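Local coordinates for protein phosphoethanolamine N-methyltransferase 1 (Haemonchus contortus, PDB 4KRG) that transfers a methyl group from S-adenosylmethionine to phosphoethanolamine, probably as an early step on the nematode route to phosphocholine, at residues A[162-167]-A[341-346]; A[221-226]-A[349-354]; A[216-221]-A[227-232]; A[327-330]-A[334-337]. All blocks are in the same frame, centred on the assembly; numbering follows the deposited sequence.

Contact 1. Residues A[162-167]-A[341-346]. With OPE (phosphoric acid mono-(2-amino-ethyl) ester), chain C.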
# COMPACT_ATOMS: atom_id res chain seq x y z
N CYS A 162 0.90 -10.03 -0.32
CA CYS A 162 1.86 -9.77 0.73
C CYS A 162 1.61 -10.66 1.94
O CYS A 162 0.46 -10.87 2.33
CB CYS A 162 1.84 -8.28 1.11
SG CYS A 162 2.42 -7.21 -0.23
N SER A 163 2.69 -11.22 2.49
CA SER A 163 2.67 -12.04 3.71
C SER A 163 1.96 -13.40 3.64
O SER A 163 2.31 -14.31 4.38
CB SER A 163 2.16 -11.23 4.90
OG SER A 163 3.08 -10.22 5.25
N GLU A 164 0.96 -13.53 2.76
CA GLU A 164 0.20 -14.77 2.65
C GLU A 164 -0.45 -14.87 1.27
O GLU A 164 -0.58 -13.87 0.57
CB GLU A 164 -0.89 -14.82 3.71
CG GLU A 164 -2.06 -13.91 3.42
CD GLU A 164 -3.07 -13.86 4.55
OE1 GLU A 164 -4.21 -14.35 4.35
OE2 GLU A 164 -2.74 -13.33 5.63
N PRO A 165 -0.87 -16.08 0.87
CA PRO A 165 -1.51 -16.16 -0.45
C PRO A 165 -2.81 -15.37 -0.49
O PRO A 165 -3.42 -15.13 0.55
CB PRO A 165 -1.80 -17.66 -0.61
CG PRO A 165 -0.85 -18.34 0.33
CD PRO A 165 -0.75 -17.41 1.50
N SER A 166 -3.22 -14.99 -1.69
CA SER A 166 -4.45 -14.23 -1.87
C SER A 166 -5.62 -14.91 -1.18
O SER A 166 -6.46 -14.25 -0.58
CB SER A 166 -4.77 -14.08 -3.36
OG SER A 166 -5.06 -15.33 -3.94
N THR A 167 -5.64 -16.24 -1.27
CA THR A 167 -6.69 -17.05 -0.66
C THR A 167 -6.37 -17.47 0.78
O THR A 167 -6.96 -18.42 1.29
CB THR A 167 -6.99 -18.30 -1.51
OG1 THR A 167 -5.76 -19.00 -1.79
CG2 THR A 167 -7.66 -17.92 -2.82
N LYS A 341 -3.34 -6.61 11.85
CA LYS A 341 -4.53 -6.48 12.68
C LYS A 341 -5.81 -6.60 11.85
O LYS A 341 -6.74 -7.31 12.23
CB LYS A 341 -4.52 -5.16 13.46
CG LYS A 341 -5.71 -5.04 14.41
CD LYS A 341 -5.77 -3.73 15.17
CE LYS A 341 -7.03 -3.73 16.04
NZ LYS A 341 -7.18 -2.55 16.96
N ALA A 342 -5.85 -5.92 10.70
CA ALA A 342 -7.04 -5.93 9.85
C ALA A 342 -7.43 -7.34 9.41
O ALA A 342 -8.60 -7.69 9.39
CB ALA A 342 -6.86 -5.01 8.64
N ASN A 343 -6.44 -8.16 9.07
CA ASN A 343 -6.71 -9.52 8.63
C ASN A 343 -7.23 -10.42 9.74
O ASN A 343 -8.02 -11.33 9.50
CB ASN A 343 -5.47 -10.15 8.00
CG ASN A 343 -5.50 -10.09 6.51
OD1 ASN A 343 -6.05 -9.16 5.92
ND2 ASN A 343 -4.93 -11.10 5.87
N ASN A 344 -6.76 -10.18 10.96
CA ASN A 344 -7.22 -10.97 12.08
C ASN A 344 -8.61 -10.56 12.57
O ASN A 344 -9.41 -11.41 12.92
CB ASN A 344 -6.18 -10.95 13.21
CG ASN A 344 -4.92 -11.72 12.84
OD1 ASN A 344 -4.97 -12.78 12.21
ND2 ASN A 344 -3.76 -11.16 13.21
N GLN A 345 -8.90 -9.26 12.54
CA GLN A 345 -10.21 -8.79 12.97
C GLN A 345 -11.31 -9.08 11.95
O GLN A 345 -12.43 -9.44 12.32
CB GLN A 345 -10.17 -7.30 13.30
CG GLN A 345 -9.14 -6.95 14.36
CD GLN A 345 -9.42 -7.60 15.70
OE1 GLN A 345 -10.57 -7.70 16.12
NE2 GLN A 345 -8.37 -8.06 16.37
N LYS A 346 -10.99 -8.94 10.67
CA LYS A 346 -11.97 -9.17 9.61
C LYS A 346 -13.23 -8.32 9.78
O LYS A 346 -14.35 -8.84 9.71
CB LYS A 346 -12.32 -10.65 9.50
CG LYS A 346 -11.11 -11.52 9.28
CD LYS A 346 -11.47 -12.94 8.88
CE LYS A 346 -10.22 -13.81 8.74
NZ LYS A 346 -9.43 -13.83 10.01
CA OPE C . -2.56 -15.38 -6.74
CB OPE C . -2.58 -15.46 -8.24
O1 OPE C . -2.91 -16.90 -4.33
O2 OPE C . -1.36 -15.07 -3.81
O3 OPE C . -0.44 -17.34 -4.30
O4 OPE C . -1.48 -15.97 -6.13
N OPE C . -1.39 -15.04 -8.93
P OPE C . -1.53 -16.34 -4.61

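Contact 2. Residues A[221-226]-A[349-354]. With BOG (octyl beta-D-glucopyranoside), chain E.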
# COMPACT_ATOMS: atom_id res chain seq x y z
N THR A 221 -11.80 -5.64 -3.70
CA THR A 221 -12.43 -6.95 -3.92
C THR A 221 -11.93 -8.05 -2.98
O THR A 221 -12.70 -8.91 -2.56
CB THR A 221 -12.22 -7.39 -5.38
OG1 THR A 221 -12.81 -6.42 -6.25
CG2 THR A 221 -12.84 -8.75 -5.63
N TYR A 222 -10.64 -8.02 -2.66
CA TYR A 222 -10.08 -9.04 -1.78
C TYR A 222 -10.41 -8.81 -0.31
O TYR A 222 -10.41 -9.75 0.48
CB TYR A 222 -8.58 -9.22 -2.02
CG TYR A 222 -8.35 -10.21 -3.14
CD1 TYR A 222 -8.19 -11.55 -2.86
CD2 TYR A 222 -8.35 -9.81 -4.46
CE1 TYR A 222 -8.01 -12.47 -3.87
CE2 TYR A 222 -8.17 -10.72 -5.49
CZ TYR A 222 -8.00 -12.05 -5.18
OH TYR A 222 -7.81 -12.97 -6.18
N ILE A 223 -10.72 -7.58 0.06
CA ILE A 223 -11.23 -7.35 1.39
C ILE A 223 -12.69 -7.81 1.46
O ILE A 223 -13.05 -8.60 2.33
CB ILE A 223 -11.12 -5.88 1.81
CG1 ILE A 223 -9.65 -5.49 1.96
CG2 ILE A 223 -11.87 -5.65 3.13
CD1 ILE A 223 -9.44 -4.03 2.24
N ARG A 224 -13.51 -7.35 0.52
CA ARG A 224 -14.95 -7.62 0.59
C ARG A 224 -15.28 -9.09 0.48
O ARG A 224 -16.14 -9.59 1.20
CB ARG A 224 -15.71 -6.87 -0.50
CG ARG A 224 -15.71 -5.37 -0.36
CD ARG A 224 -16.79 -4.77 -1.24
NE ARG A 224 -16.77 -5.32 -2.58
CZ ARG A 224 -15.95 -4.90 -3.54
NH1 ARG A 224 -15.08 -3.94 -3.27
NH2 ARG A 224 -15.99 -5.44 -4.75
N ARG A 225 -14.61 -9.79 -0.42
CA ARG A 225 -14.98 -11.17 -0.73
C ARG A 225 -14.05 -12.23 -0.16
O ARG A 225 -14.43 -13.39 -0.06
CB ARG A 225 -15.13 -11.34 -2.24
CG ARG A 225 -16.18 -10.42 -2.81
CD ARG A 225 -16.39 -10.62 -4.28
NE ARG A 225 -17.49 -9.78 -4.77
CZ ARG A 225 -18.56 -10.24 -5.42
NH1 ARG A 225 -18.67 -11.53 -5.70
NH2 ARG A 225 -19.51 -9.39 -5.81
N CYS A 226 -12.84 -11.83 0.22
CA CYS A 226 -11.87 -12.79 0.74
C CYS A 226 -11.35 -12.44 2.13
O CYS A 226 -10.46 -13.12 2.65
CB CYS A 226 -10.70 -12.94 -0.24
SG CYS A 226 -11.21 -13.34 -1.93
N ARG A 349 -15.32 -2.88 7.37
CA ARG A 349 -15.54 -1.44 7.45
C ARG A 349 -14.25 -0.66 7.66
O ARG A 349 -14.22 0.55 7.46
CB ARG A 349 -16.53 -1.13 8.57
CG ARG A 349 -17.90 -1.77 8.41
CD ARG A 349 -18.73 -1.54 9.65
NE ARG A 349 -18.10 -2.17 10.81
CZ ARG A 349 -18.61 -2.17 12.04
NH1 ARG A 349 -19.77 -1.58 12.29
NH2 ARG A 349 -17.95 -2.78 13.02
N VAL A 350 -13.19 -1.35 8.08
CA VAL A 350 -11.94 -0.69 8.43
C VAL A 350 -10.91 -0.90 7.34
O VAL A 350 -10.65 -2.03 6.93
CB VAL A 350 -11.36 -1.21 9.78
CG1 VAL A 350 -10.04 -0.53 10.08
CG2 VAL A 350 -12.33 -0.96 10.90
N ARG A 351 -10.33 0.20 6.85
CA ARG A 351 -9.36 0.15 5.76
C ARG A 351 -8.14 1.00 6.12
O ARG A 351 -8.27 1.98 6.84
CB ARG A 351 -9.97 0.66 4.46
CG ARG A 351 -11.32 0.07 4.10
CD ARG A 351 -11.22 -1.36 3.67
NE ARG A 351 -12.53 -1.99 3.53
CZ ARG A 351 -13.24 -2.03 2.41
NH1 ARG A 351 -12.76 -1.49 1.29
NH2 ARG A 351 -14.42 -2.63 2.40
N PHE A 352 -6.98 0.62 5.62
CA PHE A 352 -5.76 1.39 5.84
C PHE A 352 -5.10 1.67 4.51
O PHE A 352 -5.28 0.94 3.55
CB PHE A 352 -4.77 0.62 6.73
CG PHE A 352 -5.28 0.32 8.10
CD1 PHE A 352 -5.00 1.17 9.16
CD2 PHE A 352 -6.07 -0.81 8.33
CE1 PHE A 352 -5.50 0.90 10.44
CE2 PHE A 352 -6.56 -1.08 9.60
CZ PHE A 352 -6.28 -0.22 10.65
N GLY A 353 -4.33 2.75 4.46
CA GLY A 353 -3.51 3.06 3.32
C GLY A 353 -2.21 3.63 3.83
O GLY A 353 -2.17 4.20 4.92
N TRP A 354 -1.14 3.47 3.07
CA TRP A 354 0.10 4.15 3.38
C TRP A 354 0.27 5.31 2.41
O TRP A 354 0.03 5.17 1.21
CB TRP A 354 1.30 3.21 3.30
CG TRP A 354 2.61 3.94 3.47
CD1 TRP A 354 3.29 4.14 4.63
CD2 TRP A 354 3.37 4.59 2.44
NE1 TRP A 354 4.43 4.87 4.39
CE2 TRP A 354 4.50 5.15 3.07
CE3 TRP A 354 3.20 4.74 1.06
CZ2 TRP A 354 5.46 5.87 2.34
CZ3 TRP A 354 4.15 5.44 0.35
CH2 TRP A 354 5.27 6.00 0.99
C1 BOG E . -17.49 9.24 0.75
O1 BOG E . -16.39 8.51 0.34
C2 BOG E . -18.29 9.73 -0.44
O2 BOG E . -17.49 10.63 -1.19
C3 BOG E . -19.53 10.41 0.01
O3 BOG E . -20.32 10.81 -1.14
C4 BOG E . -20.35 9.54 0.91
O4 BOG E . -21.50 10.25 1.39
C5 BOG E . -19.52 9.06 2.09
O5 BOG E . -18.31 8.37 1.63
C6 BOG E . -20.29 8.13 2.92
O6 BOG E . -20.10 8.49 4.25
C1' BOG E . -15.27 8.66 1.22
C2' BOG E . -14.10 7.84 0.63
C3' BOG E . -14.47 6.38 0.42
C4' BOG E . -13.79 5.37 1.11
C5' BOG E . -14.56 4.08 1.49
C6' BOG E . -13.66 2.99 2.10
C7' BOG E . -13.57 3.04 3.64
C8' BOG E . -14.29 1.90 4.27
O HOH W 1 -15.19 -1.84 -1.16

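Contact 3. Residues A[216-221]-A[227-232]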
# COMPACT_ATOMS: atom_id res chain seq x y z
N SER A 216 -0.08 3.21 -1.07
CA SER A 216 -0.21 1.77 -0.87
C SER A 216 -1.65 1.50 -0.45
O SER A 216 -2.15 2.11 0.50
CB SER A 216 0.74 1.30 0.23
OG SER A 216 0.73 -0.11 0.34
N CYS A 217 -2.32 0.60 -1.14
CA CYS A 217 -3.73 0.34 -0.89
C CYS A 217 -4.00 -1.15 -0.97
O CYS A 217 -3.28 -1.86 -1.65
CB CYS A 217 -4.60 1.04 -1.93
SG CYS A 217 -4.59 2.84 -1.87
N SER A 218 -5.02 -1.60 -0.26
CA SER A 218 -5.48 -2.98 -0.32
C SER A 218 -6.52 -3.07 -1.42
O SER A 218 -7.39 -2.21 -1.54
CB SER A 218 -6.13 -3.39 1.00
OG SER A 218 -5.25 -3.26 2.09
N VAL A 219 -6.46 -4.13 -2.22
CA VAL A 219 -7.41 -4.30 -3.31
C VAL A 219 -8.79 -4.55 -2.73
O VAL A 219 -8.99 -5.53 -2.00
CB VAL A 219 -6.99 -5.49 -4.19
CG1 VAL A 219 -8.01 -5.72 -5.30
CG2 VAL A 219 -5.60 -5.25 -4.76
N PRO A 220 -9.76 -3.65 -3.02
CA PRO A 220 -11.10 -3.70 -2.41
C PRO A 220 -11.82 -5.04 -2.52
O PRO A 220 -12.38 -5.51 -1.53
CB PRO A 220 -11.86 -2.61 -3.17
CG PRO A 220 -10.81 -1.63 -3.52
CD PRO A 220 -9.58 -2.44 -3.84
N THR A 221 -11.80 -5.64 -3.70
CA THR A 221 -12.43 -6.95 -3.92
C THR A 221 -11.93 -8.05 -2.98
O THR A 221 -12.70 -8.91 -2.56
CB THR A 221 -12.22 -7.39 -5.38
OG1 THR A 221 -12.81 -6.42 -6.25
CG2 THR A 221 -12.84 -8.75 -5.63
N ASN A 227 -11.92 -11.39 2.73
CA ASN A 227 -11.48 -10.89 4.04
C ASN A 227 -9.96 -10.73 4.13
O ASN A 227 -9.36 -10.93 5.19
CB ASN A 227 -12.00 -11.76 5.19
CG ASN A 227 -13.46 -11.46 5.53
OD1 ASN A 227 -14.31 -12.35 5.43
ND2 ASN A 227 -13.74 -10.22 5.93
N ASN A 228 -9.35 -10.37 3.01
CA ASN A 228 -7.90 -10.27 2.91
C ASN A 228 -7.47 -8.85 2.58
O ASN A 228 -7.76 -8.33 1.50
CB ASN A 228 -7.41 -11.25 1.84
CG ASN A 228 -5.90 -11.36 1.79
OD1 ASN A 228 -5.19 -10.74 2.59
ND2 ASN A 228 -5.39 -12.16 0.86
N TRP A 229 -6.78 -8.22 3.54
CA TRP A 229 -6.29 -6.85 3.40
C TRP A 229 -4.90 -6.80 2.79
O TRP A 229 -4.38 -5.72 2.52
CB TRP A 229 -6.23 -6.18 4.79
CG TRP A 229 -7.51 -5.58 5.28
CD1 TRP A 229 -7.78 -4.25 5.44
CD2 TRP A 229 -8.70 -6.28 5.68
NE1 TRP A 229 -9.06 -4.08 5.91
CE2 TRP A 229 -9.65 -5.30 6.07
CE3 TRP A 229 -9.07 -7.63 5.75
CZ2 TRP A 229 -10.93 -5.64 6.52
CZ3 TRP A 229 -10.34 -7.96 6.19
CH2 TRP A 229 -11.26 -6.97 6.57
N ARG A 230 -4.30 -7.96 2.58
CA ARG A 230 -2.88 -8.04 2.21
C ARG A 230 -2.63 -8.23 0.71
O ARG A 230 -1.52 -8.57 0.30
CB ARG A 230 -2.18 -9.14 3.01
CG ARG A 230 -2.00 -8.81 4.49
CD ARG A 230 -1.64 -10.05 5.29
NE ARG A 230 -0.97 -9.71 6.55
CZ ARG A 230 -0.50 -10.61 7.41
NH1 ARG A 230 -0.65 -11.91 7.17
NH2 ARG A 230 0.10 -10.20 8.52
N GLN A 231 -3.66 -8.03 -0.10
CA GLN A 231 -3.49 -7.87 -1.53
C GLN A 231 -3.19 -6.41 -1.75
O GLN A 231 -4.10 -5.58 -1.79
CB GLN A 231 -4.75 -8.27 -2.27
CG GLN A 231 -5.03 -9.75 -2.20
CD GLN A 231 -4.00 -10.55 -2.96
OE1 GLN A 231 -3.92 -10.45 -4.18
NE2 GLN A 231 -3.19 -11.32 -2.25
N VAL A 232 -1.91 -6.08 -1.86
CA VAL A 232 -1.48 -4.70 -1.79
C VAL A 232 -0.93 -4.23 -3.12
O VAL A 232 -0.18 -4.95 -3.79
CB VAL A 232 -0.45 -4.48 -0.66
CG1 VAL A 232 -0.17 -3.00 -0.45
CG2 VAL A 232 -0.94 -5.10 0.66

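Contact 4. Residues A[327-330]-A[334-337]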
# COMPACT_ATOMS: atom_id res chain seq x y z
N ASN A 327 -7.89 4.80 7.50
CA ASN A 327 -6.83 5.23 8.40
C ASN A 327 -5.53 5.30 7.63
O ASN A 327 -5.05 4.29 7.11
CB ASN A 327 -6.73 4.23 9.56
CG ASN A 327 -5.69 4.61 10.62
OD1 ASN A 327 -4.79 5.43 10.39
ND2 ASN A 327 -5.79 3.98 11.77
N VAL A 328 -4.97 6.50 7.55
CA VAL A 328 -3.72 6.76 6.85
C VAL A 328 -2.55 6.53 7.79
O VAL A 328 -2.55 7.04 8.91
CB VAL A 328 -3.65 8.22 6.37
CG1 VAL A 328 -2.39 8.47 5.57
CG2 VAL A 328 -4.88 8.57 5.55
N GLU A 329 -1.57 5.75 7.35
CA GLU A 329 -0.32 5.55 8.08
C GLU A 329 0.82 6.14 7.23
O GLU A 329 0.74 6.14 6.00
CB GLU A 329 -0.07 4.06 8.34
CG GLU A 329 -1.20 3.33 9.07
CD GLU A 329 -1.04 3.32 10.59
OE1 GLU A 329 -0.21 4.09 11.11
OE2 GLU A 329 -1.75 2.55 11.26
N THR A 330 1.87 6.63 7.87
CA THR A 330 3.02 7.15 7.12
C THR A 330 4.31 6.39 7.41
O THR A 330 5.33 6.63 6.77
CB THR A 330 3.25 8.66 7.37
OG1 THR A 330 3.67 8.87 8.72
CG2 THR A 330 1.99 9.45 7.10
N LEU A 334 4.76 0.23 10.50
CA LEU A 334 3.60 0.34 11.37
C LEU A 334 2.32 0.14 10.55
O LEU A 334 1.34 -0.43 11.02
CB LEU A 334 3.62 1.68 12.11
CG LEU A 334 4.98 1.94 12.77
CD1 LEU A 334 5.04 3.26 13.51
CD2 LEU A 334 5.37 0.82 13.69
N TYR A 335 2.37 0.57 9.29
CA TYR A 335 1.29 0.28 8.35
C TYR A 335 1.12 -1.22 8.17
O TYR A 335 -0.01 -1.73 8.18
CB TYR A 335 1.57 0.99 7.02
CG TYR A 335 0.84 0.48 5.79
CD1 TYR A 335 -0.51 0.75 5.58
CD2 TYR A 335 1.53 -0.21 4.80
CE1 TYR A 335 -1.15 0.31 4.43
CE2 TYR A 335 0.90 -0.65 3.65
CZ TYR A 335 -0.44 -0.39 3.47
OH TYR A 335 -1.05 -0.83 2.32
N ARG A 336 2.23 -1.94 8.01
CA ARG A 336 2.17 -3.40 7.91
C ARG A 336 1.44 -3.99 9.13
O ARG A 336 0.56 -4.84 8.97
CB ARG A 336 3.60 -3.97 7.74
CG ARG A 336 3.74 -5.51 7.60
CD ARG A 336 3.40 -6.26 8.90
NE ARG A 336 4.27 -7.37 9.27
CZ ARG A 336 4.16 -8.60 8.80
NH1 ARG A 336 3.24 -8.89 7.88
NH2 ARG A 336 4.98 -9.54 9.23
N THR A 337 1.79 -3.56 10.33
CA THR A 337 1.14 -4.10 11.54
C THR A 337 -0.35 -3.79 11.57
O THR A 337 -1.13 -4.52 12.18
CB THR A 337 1.80 -3.62 12.85
OG1 THR A 337 1.49 -2.24 13.07
CG2 THR A 337 3.30 -3.81 12.79

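Contact 1. Residues A[162-167]-A[341-346]
E164 and N343 meet where the phosphoethanolamine-binding loop after strand 154-161, part of the Rossmann-like methyltransferase domain, faces the last turn of helix 332-345 from the second half of the chain. The two side chains come from opposite directions. In E164 the CB points toward the helix, and CG sits between the backbone N and the carbonyl carbon (chi1 75°). From there the chain runs out extended, so CB and CG serve as a spacer and the touching is left to the carboxylate. CD lies 3.6 Å from N343 ND2, and OE1 stands a little farther off. OE2 receives a weak hydrogen bond from N343 ND2 at 3.1 Å; the angle at the hydrogen is only 127°. Amide and carboxylate stand nearly perpendicular, 81° apart. The stronger partner of OE2 is R230, through a salt bridge, while N343 OD1 accepts from the backbone N of W229, which probably fixes how the amide is turned. Two residues on from E164, the same loop holds the ligand phosphate: S166 N donates to phosphoethanolamine O2 at 2.8 Å, and S166 OG donates to its O1 at 2.7 Å. Beyond the helix end, K346 takes a positive phi and folds its ammonium back, NZ donating to N343 O at 2.9 Å in the carbonyl plane.

Contact 2. Residues A[221-226]-A[349-354]
I223 reaches R351 with an outstretched branch, CG1 lying beside the backbone N and CD1 swung fully away from CA (chi2 175°). R351 bends at chi2 (-72°): its side chain leaves the strand beside helix 220-226 and not straight at it, and the bend brings its end nearer. The tip of I223, CD1, rests on R351 CD at 3.5 Å. Its other branch, CG2, lies over one face of the guanidinium, offset toward the rim and 3.7 Å from R351 NE. Over the opposite face comes the tail of the detergent octyl glucoside, whose C8' touches R351 CG at 3.5 Å. Aliphatic carbon lies on both sides, I223 nearer the guanidinium and the alkyl tail nearer R351 CG, while NE donates to the backbone O of Q348. R224 approaches obliquely, its CG 4.1 Å from R351 NH2. The two arginines share a water as acceptor: it lies 3.0 Å from R224 NH1 and at the edge of the R351 guanidinium, bound weakly by its NH1 at 3.5 Å. Such water may ease the proximity of like charges. Helix 220-226 packs against the strand that pairs with both 208-218 and 324-329, a junction between the two halves of a di-domain methyltransferase.

Contact 3. Residues A[216-221]-A[227-232]
S218 and V232 face each other as an antiparallel, non-hydrogen-bonded pair, their side chains on the same face of the sheet with CA atoms 4.6 Å apart. The S218 hydroxyl turns aside from V232: OG, anti to its own carbonyl carbon (chi1 -59°), donates to W229 O at 2.6 Å. It arrives in the carbonyl plane, on a lone pair, and so ties down the loop just before strand 231-240 begins. On the same face S216 OG presses close to V232 CG1, 3.1 Å away; its polar partner is Y335 OH. Helix 220-226 makes the connection between antiparallel strands 208-218 and 231-240, with V219 at its N-cap position. V219 N donates to Q231 O at 2.8 Å, nearly in line with the C=O bond (167°). The V219 and Q231 side chains cross at a slant, V219 CG2 meeting Q231 CB at 4.0 Å. Beyond CB, Q231 bends at chi2 and leads away toward R159, W129 and S161, bringing its amide close to bound phosphoethanolamine. W229 directs its CB bond away from 216-221, though CB still comes near S218 OG, and NE1 is hydrogen-bonded to V350 O. An Asx turn spans W229, N228 OD1 accepting from R230 N at 2.9 Å. The S218-V232 pair's own CA atoms make two CA-H...O contacts, V232 CA to C217 O at 3.4 Å and S218 CA to Q231 O at 3.3 Å.

Contact 4. Residues A[327-330]-A[334-337]
E329 OE2 is gripped by two groups, a salt bridge with R304 and a hydrogen bond with S338, while the aliphatic part of the same side chain lies against Y335. The other carboxylate oxygen, OE1, has a weak hydrogen bond with T302, so this buried acid is held from several directions and is probably ionised beside the arginine. E329 bends sharply at its second torsion, chi2 -91°, which carries the carboxylate past L334 O toward S338 on the next turn of the helix. E329 CB rests on Y335 CB at 3.7 Å, and E329 CG lies 4.0 Å from Y335 CA. The phenol ring itself meets this chain obliquely, its plane 66° from that of the carboxylate. Y335 holds its ring anti to the backbone N (chi1 161°), and its hydroxyl ends on S216 OG on strand 208-218, beyond strand 350-354. L334 turns its CB toward E329 and packs on L271 of helix 249-271. Its carbonyl O stands 4.3 Å from E329 OE2 and accepts from T337 OG1 at 2.7 Å, within the first turns of the helix. Strand 324-329 passes through a short turn directly into helix 332-345, which returns to the parallel neighbouring strand 350-354: a beta-alpha-beta unit, consistent with a Rossmann-like second domain.

How the contacts relate
Contacts 2 and 3 are close, centres about 5 Å apart; contact 1 lies about 9 Å and contact 4 about 13 Å from contact 3. W229 spans three of them: its N meets N343 OD1 of contact 1 at 2.7 Å and its NE1 meets V350 O of contact 2 at 2.8 Å. S216 OG and Y335 OH, 2.8 Å apart, join contact 3 to contact 4, while R351 O and N327 N, 2.9 Å apart, join contact 2 to contact 4. Phosphoethanolamine lies on the contact 1 side, bound by S166, whose O meets N228 ND2 of contact 3 at 2.8 Å. With the E164-N343 and W229-N343 pairs, this ties the substrate loop to helix 332-345.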